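Local coordinates for protein lectin (Trichosanthes anguina, PDB 4HR6) that binds galactosides through beta-trefoil domains and is a nontoxic seed lectin homologous to type II ribosome-inactivating proteins, at residues 157-162 with 171-176. Numbering follows the deposited sequence.
Sequences TNMWLE and QSWALY
Met159 and Trp173 meet through the thioether sulfur: SD lies 4.4 Å from CH2, on the six-membered ring at the far end of the indole. Measured to the centroid of that ring the sulfur stands at 5.1 Å. The line to it leans 41° off the ring normal, an oblique Met-aromatic contact. The CB atoms of both residues point toward the opposite segment, and SD of the methionine stands nearly anti to CA (chi2 161°), which extends the side chain toward the indole. At the pyrrole end NE1 donates a hydrogen bond to the backbone O of Leu150, which helps to fix the rotation of the indole.

The second touch comes near the end of the strand, where the amide NE2 of Gln171 passes 3.9 Å from CB of Glu162. This is packing against the aliphatic base of the glutamate, since its carboxylate turns away: the chain bends at chi2 and OE1 accepts a hydrogen bond from Trp160 NE1 at 2.8 Å. That bond, 132° at the hydrogen, lies close to the indole plane and uses the anti lone pair of OE1. The Gln171 amide is tied at both of its atoms: NE2 donates to Glu163 O and to Glu151 OE1, while OE1 accepts from Val165 N.

Gln171 and Trp173 belong to a QxW motif, the repeated signature of ricin-type beta-trefoil domains; Met159 packs here about 13 Å from a bound methyl alpha-D-galactopyranoside. No hydrogen bond joins the segments, which lie in different sheets. Strand 158-163 pairs antiparallel with 148-153, a classic bulge setting Thr157 and Asn158 opposite Thr153; strand 173-175 lies between 138-143 and 181-183. Strand 201-208 packs against both partners, with Ile204 on Met159 and Ile206 on Trp173.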
loop_
_atom_site.group_PDB
_atom_site.type_symbol
_atom_site.label_atom_id
_atom_site.label_comp_id
_atom_site.label_asym_id
_atom_site.label_seq_id
_atom_site.Cartn_x
_atom_site.Cartn_y
_atom_site.Cartn_z
ATOM N N THR C 157 4.320 24.144 13.628
ATOM C CA THR C 157 4.872 23.670 14.907
ATOM C C THR C 157 4.078 22.516 15.491
ATOM O O THR C 157 4.657 21.651 16.141
ATOM C CB THR C 157 4.959 24.796 15.980
ATOM O OG1 THR C 157 3.654 25.314 16.255
ATOM C CG2 THR C 157 5.870 25.943 15.511
ATOM N N ASN C 158 2.763 22.502 15.277
ATOM C CA ASN C 158 1.900 21.428 15.786
ATOM C C ASN C 158 1.139 20.664 14.694
ATOM O O ASN C 158 1.172 21.043 13.528
ATOM C CB ASN C 158 0.912 21.999 16.791
ATOM C CG ASN C 158 1.430 21.925 18.201
ATOM O OD1 ASN C 158 2.502 22.448 18.505
ATOM N ND2 ASN C 158 0.679 21.256 19.074
ATOM N N MET C 159 0.456 19.590 15.078
ATOM C CA MET C 159 -0.372 18.853 14.123
ATOM C C MET C 159 -1.583 18.150 14.734
ATOM O O MET C 159 -1.517 17.625 15.840
ATOM C CB MET C 159 0.481 17.857 13.311
ATOM C CG MET C 159 0.929 16.612 14.057
ATOM S SD MET C 159 1.426 15.318 12.897
ATOM C CE MET C 159 0.906 13.868 13.811
ATOM N N TRP C 160 -2.693 18.183 13.999
ATOM C CA TRP C 160 -3.906 17.443 14.349
ATOM C C TRP C 160 -4.812 17.288 13.116
ATOM O O TRP C 160 -4.465 17.704 12.006
ATOM C CB TRP C 160 -4.669 18.132 15.500
ATOM C CG TRP C 160 -4.990 19.582 15.258
ATOM C CD1 TRP C 160 -5.903 20.096 14.382
ATOM C CD2 TRP C 160 -4.395 20.705 15.918
ATOM N NE1 TRP C 160 -5.899 21.476 14.439
ATOM C CE2 TRP C 160 -4.991 21.871 15.387
ATOM C CE3 TRP C 160 -3.419 20.836 16.915
ATOM C CZ2 TRP C 160 -4.634 23.152 15.812
ATOM C CZ3 TRP C 160 -3.067 22.107 17.336
ATOM C CH2 TRP C 160 -3.673 23.249 16.784
ATOM N N LEU C 161 -5.987 16.714 13.331
ATOM C CA LEU C 161 -6.943 16.477 12.256
ATOM C C LEU C 161 -7.871 17.656 11.982
ATOM O O LEU C 161 -8.516 18.199 12.881
ATOM C CB LEU C 161 -7.748 15.215 12.560
ATOM C CG LEU C 161 -6.881 13.955 12.531
ATOM C CD1 LEU C 161 -7.622 12.771 13.133
ATOM C CD2 LEU C 161 -6.436 13.670 11.111
ATOM N N GLU C 162 -7.904 18.053 10.719
ATOM C CA GLU C 162 -8.810 19.060 10.225
ATOM C C GLU C 162 -9.571 18.441 9.052
ATOM O O GLU C 162 -9.238 17.347 8.599
ATOM C CB GLU C 162 -8.015 20.283 9.774
ATOM C CG GLU C 162 -7.391 21.058 10.935
ATOM C CD GLU C 162 -8.428 21.787 11.792
ATOM O OE1 GLU C 162 -8.249 21.857 13.029
ATOM O OE2 GLU C 162 -9.431 22.279 11.232
ATOM N N GLN C 171 -1.681 20.447 4.570
ATOM C CA GLN C 171 -2.177 19.071 4.602
ATOM C C GLN C 171 -1.344 18.121 3.729
ATOM O O GLN C 171 -1.690 16.949 3.586
ATOM C CB GLN C 171 -3.658 19.046 4.188
ATOM C CG GLN C 171 -4.554 19.763 5.198
ATOM C CD GLN C 171 -6.036 19.507 5.001
ATOM O OE1 GLN C 171 -6.468 19.085 3.929
ATOM N NE2 GLN C 171 -6.832 19.773 6.044
ATOM N N SER C 172 -0.235 18.622 3.182
ATOM C CA SER C 172 0.615 17.839 2.294
ATOM C C SER C 172 1.915 17.429 2.983
ATOM O O SER C 172 2.649 18.269 3.539
ATOM C CB SER C 172 0.889 18.607 1.003
ATOM O OG SER C 172 1.823 17.910 0.193
ATOM N N TRP C 173 2.176 16.124 2.944
ATOM C CA TRP C 173 3.285 15.492 3.651
ATOM C C TRP C 173 4.179 14.748 2.680
ATOM O O TRP C 173 3.720 14.244 1.636
ATOM C CB TRP C 173 2.744 14.531 4.699
ATOM C CG TRP C 173 1.829 15.217 5.660
ATOM C CD1 TRP C 173 0.477 15.318 5.577
ATOM C CD2 TRP C 173 2.216 15.937 6.833
ATOM N NE1 TRP C 173 -0.016 16.043 6.638
ATOM C CE2 TRP C 173 1.035 16.439 7.425
ATOM C CE3 TRP C 173 3.447 16.207 7.444
ATOM C CZ2 TRP C 173 1.051 17.195 8.602
ATOM C CZ3 TRP C 173 3.462 16.949 8.618
ATOM C CH2 TRP C 173 2.270 17.438 9.182
ATOM N N ALA C 174 5.459 14.679 3.023
ATOM C CA ALA C 174 6.437 14.016 2.199
ATOM C C ALA C 174 7.037 12.871 2.983
ATOM O O ALA C 174 7.591 13.076 4.066
ATOM C CB ALA C 174 7.507 14.993 1.769
ATOM N N LEU C 175 6.900 11.662 2.431
ATOM C CA LEU C 175 7.412 10.446 3.055
ATOM C C LEU C 175 8.793 10.101 2.482
ATOM O O LEU C 175 8.938 9.816 1.293
ATOM C CB LEU C 175 6.443 9.292 2.844
ATOM C CG LEU C 175 5.152 9.272 3.670
ATOM C CD1 LEU C 175 4.403 10.599 3.637
ATOM C CD2 LEU C 175 4.254 8.158 3.159
ATOM N N TYR C 176 9.800 10.125 3.346
ATOM C CA TYR C 176 11.193 9.958 2.928
ATOM C C TYR C 176 11.639 8.523 3.144
ATOM O O TYR C 176 11.082 7.803 3.982
ATOM C CB TYR C 176 12.118 10.927 3.707
ATOM C CG TYR C 176 12.273 12.286 3.062
ATOM C CD1 TYR C 176 11.181 13.111 2.881
ATOM C CD2 TYR C 176 13.524 12.749 2.638
ATOM C CE1 TYR C 176 11.298 14.351 2.280
ATOM C CE2 TYR C 176 13.654 13.992 2.034
ATOM C CZ TYR C 176 12.531 14.789 1.861
ATOM O OH TYR C 176 12.628 16.025 1.265
#